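PDB 1ZVT: topoisomerase IV subunit A from Escherichia coli, which probably binds DNA through this C-terminal beta-pinwheel domain, which shapes the substrate preference of topoisomerase IV in decatenation and supercoil removal. Local coordinates for residues L148-T151 / R155-M158; K174-P179 / D188-L193; S200-H205 / E216-V221; N113-R118 / K123-L128; I6-M11 / V47-S52. All coordinates share one frame; numbering follows the deposited sequence.

Interaction 1 (L148-T151 / R155-M158)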
# COMPACT_ATOMS: atom_id res chain seq x y z
N LEU A 148 3.95 -7.84 -9.84
CA LEU A 148 5.27 -7.50 -10.35
C LEU A 148 6.06 -6.92 -9.19
O LEU A 148 5.60 -5.97 -8.52
CB LEU A 148 5.18 -6.49 -11.51
CG LEU A 148 6.53 -6.02 -12.04
CD1 LEU A 148 7.36 -7.14 -12.67
CD2 LEU A 148 6.36 -4.88 -13.04
N ALA A 149 7.19 -7.56 -8.89
CA ALA A 149 8.03 -7.12 -7.79
C ALA A 149 9.35 -6.67 -8.34
O ALA A 149 9.90 -7.30 -9.25
CB ALA A 149 8.29 -8.32 -6.81
N ILE A 150 9.88 -5.58 -7.79
CA ILE A 150 11.20 -5.06 -8.18
C ILE A 150 11.98 -4.84 -6.90
O ILE A 150 11.50 -4.17 -5.99
CB ILE A 150 11.10 -3.69 -8.93
CG1 ILE A 150 10.14 -3.84 -10.14
CG2 ILE A 150 12.51 -3.22 -9.35
CD1 ILE A 150 9.92 -2.48 -10.86
N THR A 151 13.18 -5.40 -6.81
CA THR A 151 14.00 -5.24 -5.60
C THR A 151 14.92 -4.02 -5.64
O THR A 151 15.20 -3.46 -6.71
CB THR A 151 14.88 -6.48 -5.32
OG1 THR A 151 15.93 -6.57 -6.28
CG2 THR A 151 14.05 -7.76 -5.39
N ARG A 155 16.34 -6.49 -9.17
CA ARG A 155 15.80 -7.72 -9.75
C ARG A 155 14.29 -7.60 -9.91
O ARG A 155 13.63 -6.99 -9.09
CB ARG A 155 16.13 -8.95 -8.90
CG ARG A 155 17.63 -9.25 -8.88
CD ARG A 155 17.98 -10.52 -8.15
NE ARG A 155 19.39 -10.77 -8.43
CZ ARG A 155 20.39 -10.21 -7.77
NH1 ARG A 155 20.14 -9.40 -6.74
NH2 ARG A 155 21.64 -10.44 -8.14
N MET A 156 13.77 -8.20 -10.98
CA MET A 156 12.34 -8.16 -11.29
C MET A 156 11.76 -9.57 -11.38
O MET A 156 12.38 -10.48 -11.95
CB MET A 156 12.08 -7.41 -12.61
CG MET A 156 12.52 -5.97 -12.60
SD MET A 156 12.11 -5.15 -14.16
CE MET A 156 10.44 -5.62 -14.39
N LEU A 157 10.58 -9.75 -10.81
CA LEU A 157 9.88 -11.03 -10.92
C LEU A 157 8.41 -10.77 -11.13
O LEU A 157 7.84 -9.93 -10.44
CB LEU A 157 10.04 -11.85 -9.62
CG LEU A 157 9.39 -13.25 -9.59
CD1 LEU A 157 10.06 -14.21 -10.56
CD2 LEU A 157 9.41 -13.84 -8.20
N MET A 158 7.80 -11.49 -12.07
CA MET A 158 6.35 -11.35 -12.32
C MET A 158 5.69 -12.73 -12.26
O MET A 158 6.22 -13.69 -12.83
CB MET A 158 6.06 -10.71 -13.68
CG MET A 158 4.59 -10.38 -13.88
SD MET A 158 4.35 -9.35 -15.34
CE MET A 158 4.48 -10.51 -16.68
O HOH W 1 17.42 -8.55 -5.42

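Interaction 2 (K174-P179 / D188-L193)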
# COMPACT_ATOMS: atom_id res chain seq x y z
N LYS A 174 6.61 -16.06 0.95
CA LYS A 174 7.60 -15.40 0.11
C LYS A 174 7.02 -15.02 -1.26
O LYS A 174 6.44 -15.86 -1.98
CB LYS A 174 8.82 -16.32 -0.08
CG LYS A 174 10.01 -15.61 -0.70
CD LYS A 174 11.25 -16.51 -0.74
CE LYS A 174 11.79 -16.77 0.66
NZ LYS A 174 12.90 -17.79 0.65
N ILE A 175 7.19 -13.75 -1.61
CA ILE A 175 6.86 -13.21 -2.93
C ILE A 175 8.10 -13.31 -3.83
O ILE A 175 8.03 -13.86 -4.92
CB ILE A 175 6.42 -11.73 -2.79
CG1 ILE A 175 5.06 -11.67 -2.08
CG2 ILE A 175 6.38 -11.00 -4.16
CD1 ILE A 175 4.67 -10.27 -1.60
N ILE A 176 9.22 -12.79 -3.34
CA ILE A 176 10.47 -12.78 -4.07
C ILE A 176 11.59 -13.07 -3.07
O ILE A 176 11.53 -12.62 -1.93
CB ILE A 176 10.65 -11.42 -4.82
CG1 ILE A 176 11.95 -11.39 -5.63
CG2 ILE A 176 10.62 -10.25 -3.83
CD1 ILE A 176 12.01 -10.25 -6.65
N ASN A 177 12.60 -13.83 -3.48
CA ASN A 177 13.64 -14.21 -2.53
C ASN A 177 14.64 -13.09 -2.30
O ASN A 177 15.35 -12.69 -3.21
CB ASN A 177 14.39 -15.45 -2.97
CG ASN A 177 15.35 -15.94 -1.90
OD1 ASN A 177 16.56 -16.01 -2.10
ND2 ASN A 177 14.80 -16.28 -0.74
N ILE A 178 14.65 -12.58 -1.08
CA ILE A 178 15.65 -11.62 -0.63
C ILE A 178 16.22 -12.23 0.66
O ILE A 178 15.48 -12.49 1.61
CB ILE A 178 15.02 -10.25 -0.36
CG1 ILE A 178 14.28 -9.77 -1.63
CG2 ILE A 178 16.10 -9.23 0.07
CD1 ILE A 178 13.50 -8.51 -1.46
N PRO A 179 17.54 -12.50 0.68
CA PRO A 179 18.15 -13.11 1.85
C PRO A 179 17.83 -12.29 3.10
O PRO A 179 17.96 -11.07 3.09
CB PRO A 179 19.64 -13.08 1.53
CG PRO A 179 19.71 -13.08 0.02
CD PRO A 179 18.49 -12.29 -0.42
N ASP A 188 19.29 -4.96 0.76
CA ASP A 188 18.38 -5.27 -0.32
C ASP A 188 16.99 -5.28 0.26
O ASP A 188 16.81 -5.19 1.47
CB ASP A 188 18.71 -6.63 -0.95
CG ASP A 188 18.14 -6.79 -2.36
OD1 ASP A 188 17.43 -5.87 -2.88
OD2 ASP A 188 18.46 -7.82 -2.97
N GLY A 189 15.98 -5.39 -0.60
CA GLY A 189 14.61 -5.31 -0.10
C GLY A 189 13.68 -5.15 -1.28
O GLY A 189 14.14 -4.97 -2.42
N LEU A 190 12.38 -5.27 -1.02
CA LEU A 190 11.40 -5.11 -2.08
C LEU A 190 11.14 -3.59 -2.21
O LEU A 190 10.65 -2.96 -1.26
CB LEU A 190 10.15 -5.93 -1.71
CG LEU A 190 8.90 -5.89 -2.58
CD1 LEU A 190 9.24 -6.31 -4.02
CD2 LEU A 190 7.81 -6.77 -1.96
N ALA A 191 11.53 -3.02 -3.36
CA ALA A 191 11.45 -1.57 -3.66
C ALA A 191 10.11 -1.14 -4.22
O ALA A 191 9.62 -0.06 -3.86
CB ALA A 191 12.52 -1.18 -4.66
N GLN A 192 9.56 -1.94 -5.12
CA GLN A 192 8.27 -1.62 -5.74
C GLN A 192 7.47 -2.90 -5.84
O GLN A 192 8.04 -3.96 -6.09
CB GLN A 192 8.46 -1.10 -7.16
CG GLN A 192 9.40 0.11 -7.30
CD GLN A 192 8.73 1.44 -7.13
OE1 GLN A 192 9.41 2.45 -6.90
NE2 GLN A 192 7.42 1.49 -7.28
N LEU A 193 6.15 -2.79 -5.69
CA LEU A 193 5.29 -3.96 -5.83
C LEU A 193 3.98 -3.54 -6.44
O LEU A 193 3.25 -2.70 -5.85
CB LEU A 193 5.01 -4.55 -4.43
CG LEU A 193 4.17 -5.83 -4.31
CD1 LEU A 193 4.83 -7.00 -5.06
CD2 LEU A 193 3.96 -6.22 -2.85

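Interaction 3 (S200-H205 / E216-V221)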
# COMPACT_ATOMS: atom_id res chain seq x y z
N SER A 200 -0.09 -4.75 -19.59
CA SER A 200 0.51 -3.49 -19.16
C SER A 200 1.92 -3.23 -19.71
O SER A 200 2.68 -4.18 -20.02
CB SER A 200 0.56 -3.42 -17.63
OG SER A 200 -0.73 -3.59 -17.08
N THR A 201 2.26 -1.94 -19.81
CA THR A 201 3.60 -1.49 -20.15
C THR A 201 4.08 -0.64 -18.98
O THR A 201 3.29 0.11 -18.43
CB THR A 201 3.61 -0.63 -21.44
OG1 THR A 201 3.20 -1.45 -22.54
CG2 THR A 201 4.97 -0.03 -21.72
N LEU A 202 5.34 -0.83 -18.59
CA LEU A 202 6.01 -0.03 -17.55
C LEU A 202 7.16 0.73 -18.17
O LEU A 202 8.00 0.15 -18.89
CB LEU A 202 6.56 -0.93 -16.44
CG LEU A 202 5.58 -1.24 -15.31
CD1 LEU A 202 4.69 -2.40 -15.65
CD2 LEU A 202 6.37 -1.54 -14.07
N THR A 203 7.23 2.02 -17.88
CA THR A 203 8.38 2.81 -18.28
C THR A 203 9.03 3.25 -16.99
O THR A 203 8.38 3.84 -16.15
CB THR A 203 7.95 4.03 -19.11
OG1 THR A 203 7.28 3.57 -20.30
CG2 THR A 203 9.14 4.86 -19.50
N ILE A 204 10.31 2.94 -16.83
CA ILE A 204 11.01 3.15 -15.57
C ILE A 204 12.19 4.07 -15.83
O ILE A 204 12.97 3.82 -16.76
CB ILE A 204 11.49 1.79 -14.97
CG1 ILE A 204 10.31 0.83 -14.77
CG2 ILE A 204 12.27 1.98 -13.67
CD1 ILE A 204 10.70 -0.57 -14.29
N HIS A 205 12.34 5.12 -15.01
CA HIS A 205 13.46 6.03 -15.16
C HIS A 205 14.34 6.02 -13.93
O HIS A 205 13.84 5.88 -12.82
CB HIS A 205 12.99 7.46 -15.36
CG HIS A 205 11.95 7.61 -16.43
ND1 HIS A 205 12.14 8.41 -17.53
CD2 HIS A 205 10.71 7.09 -16.55
CE1 HIS A 205 11.06 8.38 -18.28
NE2 HIS A 205 10.17 7.60 -17.71
N GLU A 216 5.83 -7.95 -23.95
CA GLU A 216 6.91 -8.80 -24.48
C GLU A 216 8.10 -8.87 -23.54
O GLU A 216 8.58 -9.96 -23.22
CB GLU A 216 7.33 -8.37 -25.90
CG GLU A 216 6.25 -8.62 -26.97
CD GLU A 216 5.23 -7.48 -27.14
OE1 GLU A 216 5.10 -6.60 -26.27
OE2 GLU A 216 4.54 -7.49 -28.18
N GLU A 217 8.57 -7.71 -23.06
CA GLU A 217 9.69 -7.68 -22.12
C GLU A 217 9.30 -8.26 -20.75
O GLU A 217 10.09 -8.95 -20.11
CB GLU A 217 10.22 -6.25 -21.96
CG GLU A 217 10.99 -5.70 -23.18
CD GLU A 217 10.08 -5.21 -24.30
OE1 GLU A 217 8.89 -4.95 -24.04
OE2 GLU A 217 10.55 -5.09 -25.46
N LEU A 218 8.08 -8.00 -20.29
CA LEU A 218 7.67 -8.50 -18.97
C LEU A 218 7.53 -10.02 -18.94
O LEU A 218 7.72 -10.64 -17.91
CB LEU A 218 6.41 -7.80 -18.46
CG LEU A 218 6.56 -6.28 -18.23
CD1 LEU A 218 5.19 -5.61 -18.11
CD2 LEU A 218 7.44 -5.98 -17.00
N GLN A 219 7.21 -10.63 -20.09
CA GLN A 219 7.20 -12.10 -20.18
C GLN A 219 8.57 -12.67 -19.78
O GLN A 219 8.65 -13.76 -19.19
CB GLN A 219 6.81 -12.58 -21.60
CG GLN A 219 5.43 -12.08 -22.04
CD GLN A 219 4.87 -12.78 -23.29
OE1 GLN A 219 5.58 -13.00 -24.29
NE2 GLN A 219 3.59 -13.11 -23.24
N LYS A 220 9.63 -11.92 -20.08
CA LYS A 220 11.01 -12.33 -19.81
C LYS A 220 11.39 -12.33 -18.33
O LYS A 220 12.38 -12.97 -17.96
CB LYS A 220 12.01 -11.44 -20.58
CG LYS A 220 11.78 -11.31 -22.09
CD LYS A 220 12.40 -12.44 -22.88
CE LYS A 220 12.02 -12.37 -24.35
NZ LYS A 220 12.49 -13.58 -25.07
N VAL A 221 10.65 -11.60 -17.51
CA VAL A 221 10.92 -11.62 -16.06
C VAL A 221 9.85 -12.42 -15.32
O VAL A 221 9.83 -12.41 -14.10
CB VAL A 221 11.07 -10.17 -15.42
CG1 VAL A 221 12.17 -9.37 -16.14
CG2 VAL A 221 9.74 -9.42 -15.43

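Interaction 4 (N113-R118 / K123-L128)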
# COMPACT_ATOMS: atom_id res chain seq x y z
N ASN A 113 -12.19 -6.57 4.68
CA ASN A 113 -12.75 -6.96 5.97
C ASN A 113 -11.68 -7.39 6.97
O ASN A 113 -11.80 -7.11 8.16
CB ASN A 113 -13.79 -8.06 5.81
CG ASN A 113 -14.57 -8.28 7.08
OD1 ASN A 113 -14.55 -9.37 7.64
ND2 ASN A 113 -15.18 -7.22 7.58
N ASP A 114 -10.61 -8.03 6.49
CA ASP A 114 -9.52 -8.49 7.34
C ASP A 114 -8.76 -7.35 7.98
O ASP A 114 -8.11 -7.55 8.98
CB ASP A 114 -8.53 -9.33 6.54
CG ASP A 114 -9.13 -10.65 6.11
OD1 ASP A 114 -9.86 -11.27 6.93
OD2 ASP A 114 -8.88 -11.07 4.97
N LEU A 115 -8.86 -6.16 7.39
CA LEU A 115 -8.21 -4.97 7.96
C LEU A 115 -9.08 -4.27 9.01
O LEU A 115 -8.59 -3.43 9.75
CB LEU A 115 -7.85 -3.98 6.86
CG LEU A 115 -6.55 -4.23 6.09
CD1 LEU A 115 -6.66 -5.49 5.30
CD2 LEU A 115 -6.31 -3.07 5.16
N VAL A 116 -10.37 -4.60 9.05
CA VAL A 116 -11.30 -3.81 9.87
C VAL A 116 -11.18 -4.20 11.33
O VAL A 116 -11.59 -5.30 11.73
CB VAL A 116 -12.73 -3.94 9.35
CG1 VAL A 116 -13.75 -3.25 10.30
CG2 VAL A 116 -12.82 -3.37 7.94
N ALA A 117 -10.57 -3.33 12.12
CA ALA A 117 -10.39 -3.56 13.56
C ALA A 117 -10.85 -2.31 14.28
O ALA A 117 -10.19 -1.27 14.20
CB ALA A 117 -8.96 -3.85 13.87
N ARG A 118 -12.01 -2.40 14.94
CA ARG A 118 -12.67 -1.21 15.47
C ARG A 118 -12.17 -0.82 16.87
O ARG A 118 -12.53 0.25 17.37
CB ARG A 118 -14.20 -1.38 15.41
CG ARG A 118 -14.69 -1.62 13.98
CD ARG A 118 -16.15 -2.00 13.88
NE ARG A 118 -16.59 -2.21 12.49
CZ ARG A 118 -16.94 -1.24 11.65
NH1 ARG A 118 -16.87 0.03 12.03
NH2 ARG A 118 -17.33 -1.52 10.42
N LYS A 123 -5.39 -4.00 14.94
CA LYS A 123 -5.01 -5.40 14.75
C LYS A 123 -3.61 -5.53 14.18
O LYS A 123 -3.21 -4.75 13.32
CB LYS A 123 -6.02 -6.06 13.79
CG LYS A 123 -5.53 -7.26 13.01
CD LYS A 123 -6.61 -7.80 12.08
CE LYS A 123 -6.07 -8.97 11.27
NZ LYS A 123 -7.11 -9.61 10.40
N ALA A 124 -2.85 -6.52 14.68
CA ALA A 124 -1.57 -6.86 14.06
C ALA A 124 -1.89 -7.55 12.74
O ALA A 124 -2.39 -8.67 12.74
CB ALA A 124 -0.76 -7.79 14.99
N LEU A 125 -1.68 -6.86 11.63
CA LEU A 125 -2.13 -7.41 10.34
C LEU A 125 -0.99 -8.06 9.59
O LEU A 125 -1.12 -9.18 9.11
CB LEU A 125 -2.78 -6.33 9.48
CG LEU A 125 -3.02 -6.61 8.00
CD1 LEU A 125 -4.11 -7.64 7.81
CD2 LEU A 125 -3.36 -5.29 7.28
N ILE A 126 0.11 -7.33 9.45
CA ILE A 126 1.30 -7.91 8.81
C ILE A 126 2.50 -7.84 9.74
O ILE A 126 2.80 -6.80 10.35
CB ILE A 126 1.58 -7.33 7.40
CG1 ILE A 126 2.84 -7.97 6.78
CG2 ILE A 126 1.67 -5.80 7.44
CD1 ILE A 126 2.84 -7.89 5.28
N THR A 127 3.15 -8.99 9.92
CA THR A 127 4.29 -9.08 10.79
C THR A 127 5.54 -8.69 10.01
O THR A 127 5.83 -9.26 8.96
CB THR A 127 4.41 -10.49 11.34
OG1 THR A 127 3.17 -10.83 11.95
CG2 THR A 127 5.53 -10.59 12.36
N LEU A 128 6.27 -7.70 10.53
CA LEU A 128 7.48 -7.23 9.86
C LEU A 128 8.72 -7.87 10.46
O LEU A 128 8.93 -7.80 11.70
CB LEU A 128 7.61 -5.73 10.01
CG LEU A 128 6.46 -4.89 9.47
CD1 LEU A 128 6.72 -3.43 9.78
CD2 LEU A 128 6.32 -5.11 7.96

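Interaction 5 (I6-M11 / V47-S52)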
# COMPACT_ATOMS: atom_id res chain seq x y z
N ILE A 6 -12.92 10.85 2.85
CA ILE A 6 -12.08 10.98 4.04
C ILE A 6 -10.73 11.55 3.60
O ILE A 6 -10.14 11.07 2.63
CB ILE A 6 -11.84 9.63 4.75
CG1 ILE A 6 -13.15 8.82 4.90
CG2 ILE A 6 -11.11 9.87 6.07
CD1 ILE A 6 -14.29 9.56 5.62
N VAL A 7 -10.28 12.59 4.29
CA VAL A 7 -9.06 13.32 3.92
C VAL A 7 -8.04 13.21 5.04
O VAL A 7 -8.35 13.51 6.20
CB VAL A 7 -9.37 14.81 3.65
CG1 VAL A 7 -8.07 15.60 3.25
CG2 VAL A 7 -10.48 14.94 2.58
N LEU A 8 -6.84 12.76 4.68
CA LEU A 8 -5.72 12.56 5.60
C LEU A 8 -4.66 13.59 5.31
O LEU A 8 -4.30 13.83 4.14
CB LEU A 8 -5.13 11.17 5.37
CG LEU A 8 -3.86 10.80 6.14
CD1 LEU A 8 -4.15 10.75 7.67
CD2 LEU A 8 -3.29 9.45 5.63
N SER A 9 -4.14 14.21 6.36
CA SER A 9 -3.11 15.21 6.20
C SER A 9 -1.72 14.65 6.52
O SER A 9 -1.59 13.56 7.11
CB SER A 9 -3.40 16.43 7.07
OG SER A 9 -3.09 16.14 8.43
N GLN A 10 -0.68 15.41 6.15
CA GLN A 10 0.71 14.99 6.37
C GLN A 10 1.00 14.72 7.84
O GLN A 10 1.75 13.79 8.18
CB GLN A 10 1.66 16.08 5.86
CG GLN A 10 1.73 16.19 4.34
CD GLN A 10 2.20 14.91 3.67
OE1 GLN A 10 2.97 14.13 4.25
NE2 GLN A 10 1.70 14.66 2.46
N MET A 11 0.38 15.52 8.70
CA MET A 11 0.56 15.40 10.16
C MET A 11 -0.35 14.37 10.82
O MET A 11 -0.31 14.20 12.04
CB MET A 11 0.34 16.75 10.82
CG MET A 11 1.37 17.83 10.44
SD MET A 11 3.03 17.34 10.87
CE MET A 11 3.75 16.90 9.29
N VAL A 47 -13.63 3.45 7.35
CA VAL A 47 -12.34 3.81 6.76
C VAL A 47 -11.23 3.15 7.55
O VAL A 47 -11.30 3.07 8.77
CB VAL A 47 -12.14 5.35 6.62
CG1 VAL A 47 -12.34 6.11 7.94
CG2 VAL A 47 -10.76 5.66 5.96
N VAL A 48 -10.24 2.61 6.84
CA VAL A 48 -9.18 1.82 7.46
C VAL A 48 -7.84 2.55 7.28
O VAL A 48 -7.62 3.17 6.24
CB VAL A 48 -9.13 0.42 6.84
CG1 VAL A 48 -7.78 -0.23 7.03
CG2 VAL A 48 -10.24 -0.45 7.44
N PHE A 49 -6.99 2.47 8.30
CA PHE A 49 -5.65 3.03 8.31
C PHE A 49 -4.68 1.91 8.60
O PHE A 49 -4.94 1.01 9.42
CB PHE A 49 -5.53 4.13 9.39
CG PHE A 49 -6.48 5.26 9.16
CD1 PHE A 49 -7.75 5.26 9.74
CD2 PHE A 49 -6.13 6.30 8.30
CE1 PHE A 49 -8.66 6.30 9.49
CE2 PHE A 49 -7.04 7.35 8.03
CZ PHE A 49 -8.31 7.33 8.64
N VAL A 50 -3.53 1.94 7.92
CA VAL A 50 -2.45 1.01 8.24
C VAL A 50 -1.23 1.81 8.74
O VAL A 50 -0.81 2.78 8.07
CB VAL A 50 -2.08 0.16 7.02
CG1 VAL A 50 -0.97 -0.80 7.40
CG2 VAL A 50 -3.32 -0.63 6.51
N ASP A 51 -0.69 1.43 9.89
CA ASP A 51 0.49 2.14 10.43
C ASP A 51 1.81 1.53 9.99
O ASP A 51 1.85 0.47 9.34
CB ASP A 51 0.40 2.37 11.97
CG ASP A 51 0.74 1.13 12.81
OD1 ASP A 51 1.36 0.18 12.31
OD2 ASP A 51 0.39 1.13 14.00
N SER A 52 2.90 2.23 10.34
CA SER A 52 4.24 1.85 9.90
C SER A 52 4.75 0.54 10.49
O SER A 52 5.79 0.02 10.04
CB SER A 52 5.22 2.99 10.23
OG SER A 52 5.12 3.30 11.59

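Interaction 1 (L148-T151 / R155-M158)
Ala149 and Leu157 form the hydrogen-bonded pair at the middle of this antiparallel hairpin. Ala149 N reaches Leu157 O over 2.9 Å in an almost straight bond (N-H...O 175°), and Leu157 N returns the bond to Ala149 O at 3.0 Å. The next rung comes from Thr151 N to Arg155 O, 2.8 Å, in the carbonyl plane.

The tight part is the face carrying Leu148, Ile150, Met156 and Met158. Ile150 and Met156 run side by side in the same direction, CG1 to CG at 4.0 Å. With chi3 bent to 48°, the thioether of Met156 curls so that its CE meets Leu148 CD1 at 3.8 Å. The same Leu148 methyl also rests on Met158 CB, 3.9 Å away, and Leu202, Ile204 and Leu218 close over this face.

Beyond the turn-side rung the Arg155 side chain leaves the packed layer. It stretches out past Thr151, and its guanidinium is linked to the threonine hydroxyl through a water, which lies in the plane at its edge and accepts from NH1 at 3.1 Å. Thr151 OG1 bonds that water and also receives Arg155 N at 2.9 Å, with a weaker bond to Gly154 N.

The backbone ladder thus spans the whole contact, and what changes is the side-chain layer: apolar from Leu148 to Met158, polar and hydrated at the turn end, where the Thr151 hydroxyl adds to the last rung a bond to Arg155 N and a water-borne link to a probably charged guanidinium.

Interaction 2 (K174-P179 / D188-L193)
Ile178 and Gly189 mark the nearest backbone approach, 6.4 Å between their CA atoms, where the loop 175-178 runs nearly antiparallel to 188-193 (163° between directions) without one hydrogen bond between them.

Ile178 spans that distance. Its CG1 stands anti to the carbonyl carbon and chi2 is extended (174°), which sends CD1 straight onto the peptide joining Gly189 to Leu190: the methyl is 3.4 Å from Gly189 C and 3.5 Å from Leu190 N. Its other branch, CG2, meets Asp188 CB at 3.8 Å, the two side chains crossing at about a right angle. Further along, Ile176 CG2 touches Leu190 CD1 at 4.2 Å, and the looser end is Ile175 CD1 against Leu193 CD2, 4.3 Å.

Asp188 turns its carboxylate to polar partners of its own. OD1 accepts a hydrogen bond from Ala153 N in the turn of the neighbouring hairpin and a weak one from Gly189 N, 2.7 Å away. Beyond Leu190, the strand carries a classic beta bulge, with Ala191 and Gln192 both opposite Ile150. At the far end of the loop, Pro179 takes the N-cap position of helix 180-184.

Isoleucine methyls, set against a peptide, the Asp188 methylene and leucine side chains, make the contact, so the loop is held to the sheet edge by dispersion and burial, while the polar grip on Asp188 ties the start of the strand to another turn.

Interaction 3 (S200-H205 / E216-V221)
Leu218, whose side chain meets Ser200 and Leu202, has its own carbonyl oxygen gripped twice: Val221 N donates to it at 3.1 Å, and the Thr222 hydroxyl makes a second bond. Just before it, Lys220 N bonds Glu217 O at 3.0 Å. These bonds brace the backbone around Leu218.

Across the contact the meeting is purely through one methyl. With CG anti to the carbonyl carbon (chi1 -64°) and chi2 extended, Leu218 CD1 pushes forward to Ser200 O, 3.5 Å away, and to Leu202 CD1 at 4.1 Å. The two leucine side chains cross at about a right angle, so each offers a methyl to the other and neither lies along its partner. No hydrogen bond links the segments; the hydroxyl of Ser200 is bonded instead to Pro197 O.

Leu218 has company on its other flank, since Met156 and Met158 of strand 155-160 also pack on it. Leu202 meanwhile leans on Ile243 of the adjacent strand 240-244. Nearby, Glu217 is tied by a salt bridge to Arg214, just before the helix.

A short helix wedging a leucine between a three-stranded antiparallel sheet and the preceding four-stranded one is one of the ways the last two blades pack together here, at the C-terminal end of the beta-pinwheel.

Interaction 4 (N113-R118 / K123-L128)
A lysine-to-carbonyl bond backed by leucine packing joins Asp114 and Leu115 to Lys123 and Leu125, on the loop that leads from strand 106-111 to the short edge strand 123-124.

Lys123 makes the polar link. Its CG lies roughly anti to the backbone N (chi1 155°) and the chain beyond is fully extended, so NZ is carried back along the loop to Asp114 O. The bond is short, 2.7 Å, and falls in the carbonyl plane on a lone pair. Ser168 O takes a second hydrogen from the same ammonium group. The Asp114 carboxylate is not the partner: its OD1 stays 4.7 Å from Lys123 NZ, while OD2 accepts Thr111 N. Still, the negative charge so close would probably favour the protonated lysine.

At the root of the lysine, CB sits against Ala117 CB at 3.7 Å. Deeper in, Leu115 and Leu125 cross at a slant, with Leu125 CD2 coming to 3.6 Å from Leu115 CG and 3.9 Å from its CD1. Within the loop, Val116 N bonds Asn113 O at 3.0 Å and rounds off the bend.

Leu115 rests on Val48 and Val50 of strand 47-51, in the same sheet as strand 123-124, and on Cys110 of strand 106-111 in the neighbouring one. Leu125 packs on Phe108 of strand 106-111, while the backbones of Ala117 and Lys123 bond to strand 55-59, placing the loop between two blades.

Interaction 5 (I6-M11 / V47-S52)
Ile6, Phe49 and Val47 bury the most surface here, with Ile6 and Val47 coming closest. Between the two strands the CA atoms of Ile6 and Val47 are 7.7 Å apart, widening to 9.9 Å for Leu8 and Phe49, so this is side-chain packing between sheets and not strand pairing.

Ile6 uses its CG1 methylene and not the end of the chain. CG1 is anti to the carbonyl carbon, and the bend that follows (chi2 -55°) swings CD1 off to one side, leaving the methylene facing Val47. It lies 4.0 Å from Val47 CB, 4.1 Å from CG2 and 4.2 Å from CG1. It therefore nestles against the whole branched head of the valine, the two side chains crossing at an angle.

Phe49 covers the wider end. Its side chain leaves the strand with CG anti to the carbonyl carbon (chi1 -61°), which brings CE2 to 4.5 Å from Leu8 CD1. That is a light touch. No polar atom takes part, and all four side chains are buried.

Met89 of strand 86-90 packs on Leu8, Val47 and Phe49 alike, and Val14 of strand 13-18 touches both Leu8 and Phe49. Ile6 leans in addition on Val39 and Ser16. The contact thus lies where the blade built around strand 3-9 meets the one built around strand 47-51.

All five contacts are largely buried, yet they do different jobs. Interaction 1 alone has a ladder of backbone bonds, as the inner hairpin of one blade, and interaction 2 adjoins it in the same sheet, Ile150 pairing with Ala191 and Gln192. Interaction 3 touches it from the next sheet and the short helix beside it, chiefly through leucines and methionines and the bond from Met158 N to Val221 O. Toward the N-terminal blades, interactions 4 and 5 meet at strand 47-51. Interactions 2, 3 and 5 have no hydrogen bond across them, whereas interaction 1 adds a hydrated polar end at Arg155 to its ladder and interaction 4 has one lysine-carbonyl bond.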